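Local coordinates for antigen 43 (Escherichia coli, PDB 4KH3), which mediates bacterial clumping as a self-associating autotransporter adhesin, through a Velcro-like mechanism, and is linked to biofilm formation, at residues G390-A395 and I411-G416; G435-G440 and N456-Q461. One frame throughout, in Å; residues are numbered along the deposited sequence.

Contact 1. Residues G390-A395 and I411-G416; sequences GGLFTA and ILTLSG
F393 and L412 lie side by side on neighbouring coils of a right-handed parallel β-helix, where each residue of 392-395 pairs with one of 411-414 and the strand axes come within 4.7 Å. The example illustrates how one ladder of the solenoid separates a packed interior from a more open exterior. On the buried face stand F393, A395, L412 and L414. The CD1 methyl of L412 comes obliquely to the F393 ring, 3.6 Å from its CD1; L412 reaches this place because its CG is anti to the backbone N (chi1 166°) and the side chain leans toward the other strand. A395, too small to reach far, is met by the L414 side chain, with CB and CD2 3.7 Å apart. F375 of the preceding coil meets the F393 ring, and L400 packs on both F393 and L412.

The outer face carries L392, T394, I411 and T413, all partly exposed. At one end L392 CD1 crosses closely toward I411 CG2, at 3.7 Å. The two threonine side chains do not meet closely, T394 OG1 staying 4.3 Å from T413 CB. T413 OG1 is instead hydrogen-bonded to Q434 of the next coil. Five backbone hydrogen bonds join the two strands between these faces, each running nearly straight onto its carbonyl. In the last of them, exposed S415 donates its N to A395 O at 2.9 Å.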
ATOM      1  N   GLY A 390      -3.228  -4.284  26.794  1.00 30.14           N
ATOM      2  CA  GLY A 390      -3.956  -3.641  25.721  1.00 32.64           C
ATOM      3  C   GLY A 390      -4.059  -4.490  24.469  1.00 37.20           C
ATOM      4  O   GLY A 390      -4.850  -4.195  23.574  1.00 33.84           O
ATOM      5  N   GLY A 391      -3.261  -5.551  24.408  1.00 37.15           N
ATOM      6  CA  GLY A 391      -3.269  -6.434  23.256  1.00 29.17           C
ATOM      7  C   GLY A 391      -4.374  -7.480  23.242  1.00 33.01           C
ATOM      8  O   GLY A 391      -5.337  -7.418  24.014  1.00 34.63           O
ATOM      9  N   LEU A 392      -4.231  -8.447  22.342  1.00 30.68           N
ATOM     10  CA  LEU A 392      -5.187  -9.537  22.212  1.00 33.13           C
ATOM     11  C   LEU A 392      -4.486 -10.881  22.385  1.00 29.00           C
ATOM     12  O   LEU A 392      -3.404 -11.101  21.859  1.00 35.71           O
ATOM     13  CB  LEU A 392      -5.885  -9.475  20.851  1.00 22.39           C
ATOM     14  CG  LEU A 392      -6.784 -10.651  20.471  1.00 35.86           C
ATOM     15  CD1 LEU A 392      -7.956 -10.773  21.442  1.00 28.90           C
ATOM     16  CD2 LEU A 392      -7.281 -10.504  19.028  1.00 23.40           C
ATOM     17  N   PHE A 393      -5.113 -11.767  23.143  1.00 31.23           N
ATOM     18  CA  PHE A 393      -4.632 -13.127  23.314  1.00 26.69           C
ATOM     19  C   PHE A 393      -5.812 -14.017  23.020  1.00 28.05           C
ATOM     20  O   PHE A 393      -6.871 -13.878  23.636  1.00 32.53           O
ATOM     21  CB  PHE A 393      -4.165 -13.338  24.753  1.00 33.21           C
ATOM     22  CG  PHE A 393      -3.457 -14.643  24.989  1.00 31.72           C
ATOM     23  CD1 PHE A 393      -4.108 -15.860  24.800  1.00 29.82           C
ATOM     24  CD2 PHE A 393      -2.152 -14.654  25.446  1.00 31.68           C
ATOM     25  CE1 PHE A 393      -3.463 -17.058  25.042  1.00 31.12           C
ATOM     26  CE2 PHE A 393      -1.501 -15.849  25.690  1.00 32.61           C
ATOM     27  CZ  PHE A 393      -2.160 -17.053  25.488  1.00 27.00           C
ATOM     28  N   THR A 394      -5.635 -14.915  22.062  1.00 29.96           N
ATOM     29  CA  THR A 394      -6.669 -15.868  21.692  1.00 27.89           C
ATOM     30  C   THR A 394      -6.162 -17.270  22.005  1.00 36.78           C
ATOM     31  O   THR A 394      -5.005 -17.599  21.735  1.00 39.48           O
ATOM     32  CB  THR A 394      -7.010 -15.775  20.197  1.00 32.93           C
ATOM     33  OG1 THR A 394      -7.383 -14.429  19.878  1.00 33.23           O
ATOM     34  CG2 THR A 394      -8.160 -16.718  19.839  1.00 31.38           C
ATOM     35  N   ALA A 395      -7.019 -18.089  22.598  1.00 32.65           N
ATOM     36  CA  ALA A 395      -6.651 -19.456  22.922  1.00 32.10           C
ATOM     37  C   ALA A 395      -7.689 -20.427  22.366  1.00 32.32           C
ATOM     38  O   ALA A 395      -8.872 -20.322  22.674  1.00 33.38           O
ATOM     39  CB  ALA A 395      -6.495 -19.623  24.423  1.00 24.83           C
ATOM     40  N   ILE A 411      -7.655  -8.099  25.980  1.00 28.33           N
ATOM     41  CA  ILE A 411      -8.727  -9.033  25.680  1.00 29.78           C
ATOM     42  C   ILE A 411      -8.135 -10.435  25.622  1.00 32.88           C
ATOM     43  O   ILE A 411      -7.083 -10.653  25.027  1.00 28.04           O
ATOM     44  CB  ILE A 411      -9.420  -8.711  24.349  1.00 23.77           C
ATOM     45  CG1 ILE A 411     -10.124  -7.356  24.423  1.00 31.12           C
ATOM     46  CG2 ILE A 411     -10.418  -9.800  23.985  1.00 23.98           C
ATOM     47  CD1 ILE A 411     -10.874  -6.997  23.145  1.00 23.84           C
ATOM     48  N   LEU A 412      -8.807 -11.369  26.280  1.00 33.33           N
ATOM     49  CA  LEU A 412      -8.430 -12.767  26.260  1.00 29.02           C
ATOM     50  C   LEU A 412      -9.639 -13.523  25.766  1.00 32.03           C
ATOM     51  O   LEU A 412     -10.641 -13.630  26.469  1.00 33.48           O
ATOM     52  CB  LEU A 412      -8.036 -13.233  27.657  1.00 32.94           C
ATOM     53  CG  LEU A 412      -7.937 -14.742  27.876  1.00 37.56           C
ATOM     54  CD1 LEU A 412      -6.999 -15.376  26.867  1.00 30.21           C
ATOM     55  CD2 LEU A 412      -7.464 -15.010  29.288  1.00 28.54           C
ATOM     56  N   THR A 413      -9.548 -14.010  24.533  1.00 36.94           N
ATOM     57  CA  THR A 413     -10.652 -14.686  23.868  1.00 28.93           C
ATOM     58  C   THR A 413     -10.384 -16.190  23.839  1.00 39.49           C
ATOM     59  O   THR A 413      -9.338 -16.629  23.369  1.00 36.07           O
ATOM     60  CB  THR A 413     -10.829 -14.159  22.420  1.00 34.66           C
ATOM     61  OG1 THR A 413     -11.147 -12.765  22.453  1.00 36.36           O
ATOM     62  CG2 THR A 413     -11.946 -14.892  21.696  1.00 35.48           C
ATOM     63  N   LEU A 414     -11.329 -16.972  24.350  1.00 36.96           N
ATOM     64  CA  LEU A 414     -11.210 -18.425  24.365  1.00 30.88           C
ATOM     65  C   LEU A 414     -12.191 -19.046  23.381  1.00 38.97           C
ATOM     66  O   LEU A 414     -13.370 -18.674  23.348  1.00 33.16           O
ATOM     67  CB  LEU A 414     -11.500 -18.960  25.765  1.00 31.82           C
ATOM     68  CG  LEU A 414     -10.688 -18.308  26.876  1.00 35.65           C
ATOM     69  CD1 LEU A 414     -11.063 -18.900  28.225  1.00 44.32           C
ATOM     70  CD2 LEU A 414      -9.212 -18.473  26.602  1.00 26.03           C
ATOM     71  N   SER A 415     -11.711 -19.991  22.575  1.00 37.84           N
ATOM     72  CA  SER A 415     -12.581 -20.652  21.603  1.00 40.63           C
ATOM     73  C   SER A 415     -12.636 -22.158  21.851  1.00 43.32           C
ATOM     74  O   SER A 415     -13.308 -22.898  21.129  1.00 47.23           O
ATOM     75  CB  SER A 415     -12.189 -20.309  20.149  1.00 34.75           C
ATOM     76  OG  SER A 415     -10.896 -20.790  19.801  1.00 48.67           O
ATOM     77  N   GLY A 416     -11.941 -22.601  22.894  1.00 45.00           N
ATOM     78  CA  GLY A 416     -12.007 -23.992  23.308  1.00 38.89           C
ATOM     79  C   GLY A 416     -11.901 -24.132  24.813  1.00 48.10           C
ATOM     80  O   GLY A 416     -12.241 -23.212  25.554  1.00 51.69           O
TER

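Contact 2. Residues G435-G440 and N456-Q461; sequences GGSLTG and NTTLTQ
L438 and L459 lie side by side in register on successive coils of the right-handed β-helix, the parallel ladder here joining strands 437-439 and 458-461. Three backbone hydrogen bonds form its polar framework. T458 N donates to G436 O over 3.1 Å, with the donor tilted 19° from the carbonyl plane, whereas L438 N to T458 O and T460 N to L438 O are shorter and run more directly onto their carbonyls. Alongside them come CH···O contacts, among them T439 CA to T460 O at 3.2 Å.

Apolar contact is concentrated on the inner side. Both leucines have CG anti to the backbone N (chi1 -177° and 178°), which makes them point the same way, with L438 CD2 3.7 Å from L459 CD1. L438 also packs on T418 and N420 of the preceding coil. On the partly exposed side, T439 and T460 touch more lightly, CG2 to CB at 4.0 Å.

Polar side chains lie at both ends. At the start, T457 OG1 has two carbonyls within reach: G435 O, 3.2 Å away, and S455 O, to which it is hydrogen-bonded. At the far end, the bent chain of Q461 reaches across toward 435-440, bringing NE2 3.4 Å from T439 O. Its OE1 is bonded to N420 ND2, and its NE2 donates to the carbonyl O of T460 at 2.7 Å.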
ATOM      1  N   GLY A 435     -15.763 -15.977  25.934  1.00 39.29           N
ATOM      2  CA  GLY A 435     -15.913 -17.179  25.141  1.00 31.40           C
ATOM      3  C   GLY A 435     -15.362 -18.425  25.804  1.00 41.21           C
ATOM      4  O   GLY A 435     -14.704 -18.366  26.852  1.00 38.04           O
ATOM      5  N   GLY A 436     -15.657 -19.560  25.181  1.00 38.00           N
ATOM      6  CA  GLY A 436     -15.064 -20.831  25.541  1.00 31.77           C
ATOM      7  C   GLY A 436     -15.166 -21.218  26.997  1.00 41.28           C
ATOM      8  O   GLY A 436     -16.206 -21.055  27.637  1.00 43.40           O
ATOM      9  N   SER A 437     -14.057 -21.722  27.520  1.00 39.89           N
ATOM     10  CA  SER A 437     -14.030 -22.290  28.849  1.00 30.69           C
ATOM     11  C   SER A 437     -12.639 -22.158  29.438  1.00 37.42           C
ATOM     12  O   SER A 437     -11.640 -22.340  28.745  1.00 42.79           O
ATOM     13  CB  SER A 437     -14.442 -23.760  28.786  1.00 41.83           C
ATOM     14  OG  SER A 437     -13.986 -24.466  29.921  1.00 54.09           O
ATOM     15  N   LEU A 438     -12.583 -21.826  30.721  1.00 35.22           N
ATOM     16  CA  LEU A 438     -11.332 -21.795  31.455  1.00 32.28           C
ATOM     17  C   LEU A 438     -11.540 -22.581  32.737  1.00 42.31           C
ATOM     18  O   LEU A 438     -12.390 -22.226  33.548  1.00 45.64           O
ATOM     19  CB  LEU A 438     -10.949 -20.354  31.778  1.00 29.97           C
ATOM     20  CG  LEU A 438      -9.623 -20.097  32.498  1.00 34.09           C
ATOM     21  CD1 LEU A 438      -8.433 -20.586  31.686  1.00 30.25           C
ATOM     22  CD2 LEU A 438      -9.475 -18.620  32.809  1.00 35.34           C
ATOM     23  N   THR A 439     -10.783 -23.658  32.919  1.00 39.37           N
ATOM     24  CA  THR A 439     -10.923 -24.478  34.120  1.00 41.10           C
ATOM     25  C   THR A 439      -9.594 -24.650  34.825  1.00 42.65           C
ATOM     26  O   THR A 439      -8.565 -24.165  34.350  1.00 45.06           O
ATOM     27  CB  THR A 439     -11.468 -25.864  33.795  1.00 40.47           C
ATOM     28  OG1 THR A 439     -10.575 -26.513  32.881  1.00 54.98           O
ATOM     29  CG2 THR A 439     -12.841 -25.753  33.160  1.00 37.78           C
ATOM     30  N   GLY A 440      -9.623 -25.335  35.966  1.00 40.65           N
ATOM     31  CA  GLY A 440      -8.418 -25.620  36.724  1.00 33.30           C
ATOM     32  C   GLY A 440      -8.507 -25.278  38.197  1.00 36.99           C
ATOM     33  O   GLY A 440      -9.565 -24.921  38.701  1.00 43.71           O
ATOM     34  N   ASN A 456     -19.667 -14.735  28.530  1.00 38.82           N
ATOM     35  CA  ASN A 456     -19.961 -15.957  27.792  1.00 40.34           C
ATOM     36  C   ASN A 456     -18.832 -16.986  27.906  1.00 38.09           C
ATOM     37  O   ASN A 456     -18.366 -17.542  26.922  1.00 40.20           O
ATOM     38  CB  ASN A 456     -20.287 -15.636  26.330  1.00 44.90           C
ATOM     39  CG  ASN A 456     -20.821 -16.847  25.566  1.00 71.21           C
ATOM     40  OD1 ASN A 456     -21.353 -17.791  26.158  1.00 65.25           O
ATOM     41  ND2 ASN A 456     -20.668 -16.825  24.245  1.00 68.81           N
ATOM     42  N   THR A 457     -18.404 -17.223  29.136  1.00 38.48           N
ATOM     43  CA  THR A 457     -17.333 -18.155  29.430  1.00 43.80           C
ATOM     44  C   THR A 457     -17.801 -19.155  30.481  1.00 41.31           C
ATOM     45  O   THR A 457     -18.613 -18.832  31.339  1.00 39.59           O
ATOM     46  CB  THR A 457     -16.111 -17.398  29.988  1.00 39.39           C
ATOM     47  OG1 THR A 457     -15.740 -16.358  29.076  1.00 48.96           O
ATOM     48  CG2 THR A 457     -14.936 -18.333  30.191  1.00 41.10           C
ATOM     49  N   THR A 458     -17.310 -20.380  30.406  1.00 40.82           N
ATOM     50  CA  THR A 458     -17.428 -21.263  31.542  1.00 32.98           C
ATOM     51  C   THR A 458     -16.142 -21.103  32.332  1.00 34.83           C
ATOM     52  O   THR A 458     -15.083 -21.533  31.895  1.00 45.25           O
ATOM     53  CB  THR A 458     -17.649 -22.717  31.121  1.00 36.27           C
ATOM     54  OG1 THR A 458     -18.939 -22.835  30.503  1.00 42.90           O
ATOM     55  CG2 THR A 458     -17.598 -23.628  32.334  1.00 27.62           C
ATOM     56  N   LEU A 459     -16.238 -20.455  33.487  1.00 41.25           N
ATOM     57  CA  LEU A 459     -15.070 -20.189  34.314  1.00 38.06           C
ATOM     58  C   LEU A 459     -15.072 -21.004  35.608  1.00 41.28           C
ATOM     59  O   LEU A 459     -15.881 -20.772  36.504  1.00 44.88           O
ATOM     60  CB  LEU A 459     -14.981 -18.700  34.632  1.00 32.46           C
ATOM     61  CG  LEU A 459     -13.815 -18.339  35.539  1.00 34.71           C
ATOM     62  CD1 LEU A 459     -12.509 -18.671  34.853  1.00 32.07           C
ATOM     63  CD2 LEU A 459     -13.871 -16.872  35.894  1.00 37.06           C
ATOM     64  N   THR A 460     -14.161 -21.966  35.698  1.00 39.98           N
ATOM     65  CA  THR A 460     -14.021 -22.769  36.896  1.00 27.94           C
ATOM     66  C   THR A 460     -12.629 -22.595  37.470  1.00 34.24           C
ATOM     67  O   THR A 460     -11.640 -23.024  36.882  1.00 41.06           O
ATOM     68  CB  THR A 460     -14.249 -24.240  36.611  1.00 31.41           C
ATOM     69  OG1 THR A 460     -15.514 -24.407  35.959  1.00 35.88           O
ATOM     70  CG2 THR A 460     -14.234 -25.023  37.915  1.00 36.88           C
ATOM     71  N   GLN A 461     -12.561 -21.948  38.620  1.00 29.63           N
ATOM     72  CA  GLN A 461     -11.292 -21.645  39.255  1.00 31.16           C
ATOM     73  C   GLN A 461     -11.461 -21.878  40.737  1.00 39.66           C
ATOM     74  O   GLN A 461     -12.587 -21.989  41.227  1.00 44.21           O
ATOM     75  CB  GLN A 461     -10.895 -20.190  39.003  1.00 39.62           C
ATOM     76  CG  GLN A 461     -10.558 -19.871  37.549  1.00 36.91           C
ATOM     77  CD  GLN A 461      -9.244 -20.494  37.099  1.00 41.76           C
ATOM     78  OE1 GLN A 461      -8.184 -19.867  37.191  1.00 30.56           O
ATOM     79  NE2 GLN A 461      -9.306 -21.738  36.620  1.00 39.17           N
TER

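Contacts 1 and 2 follow one another along the chain and lie with centres about 12 Å apart, illustrating how the β-helix carries one pairing rule from face to face. They also touch directly: G416 O at the end of contact 1 lies 3.1 Å from S437 N of contact 2, a probable hydrogen bond. L414 CD1 is 3.8 Å from L438 CB, where the two contacts share the interior of the coil, and the same methyl comes 3.5 Å from S437 O. L414 CB also packs 3.4 Å from G435 O. Both contacts lie in the β-helix of the passenger (alpha) domain, towards the C-terminal end of the alpha domain fragment.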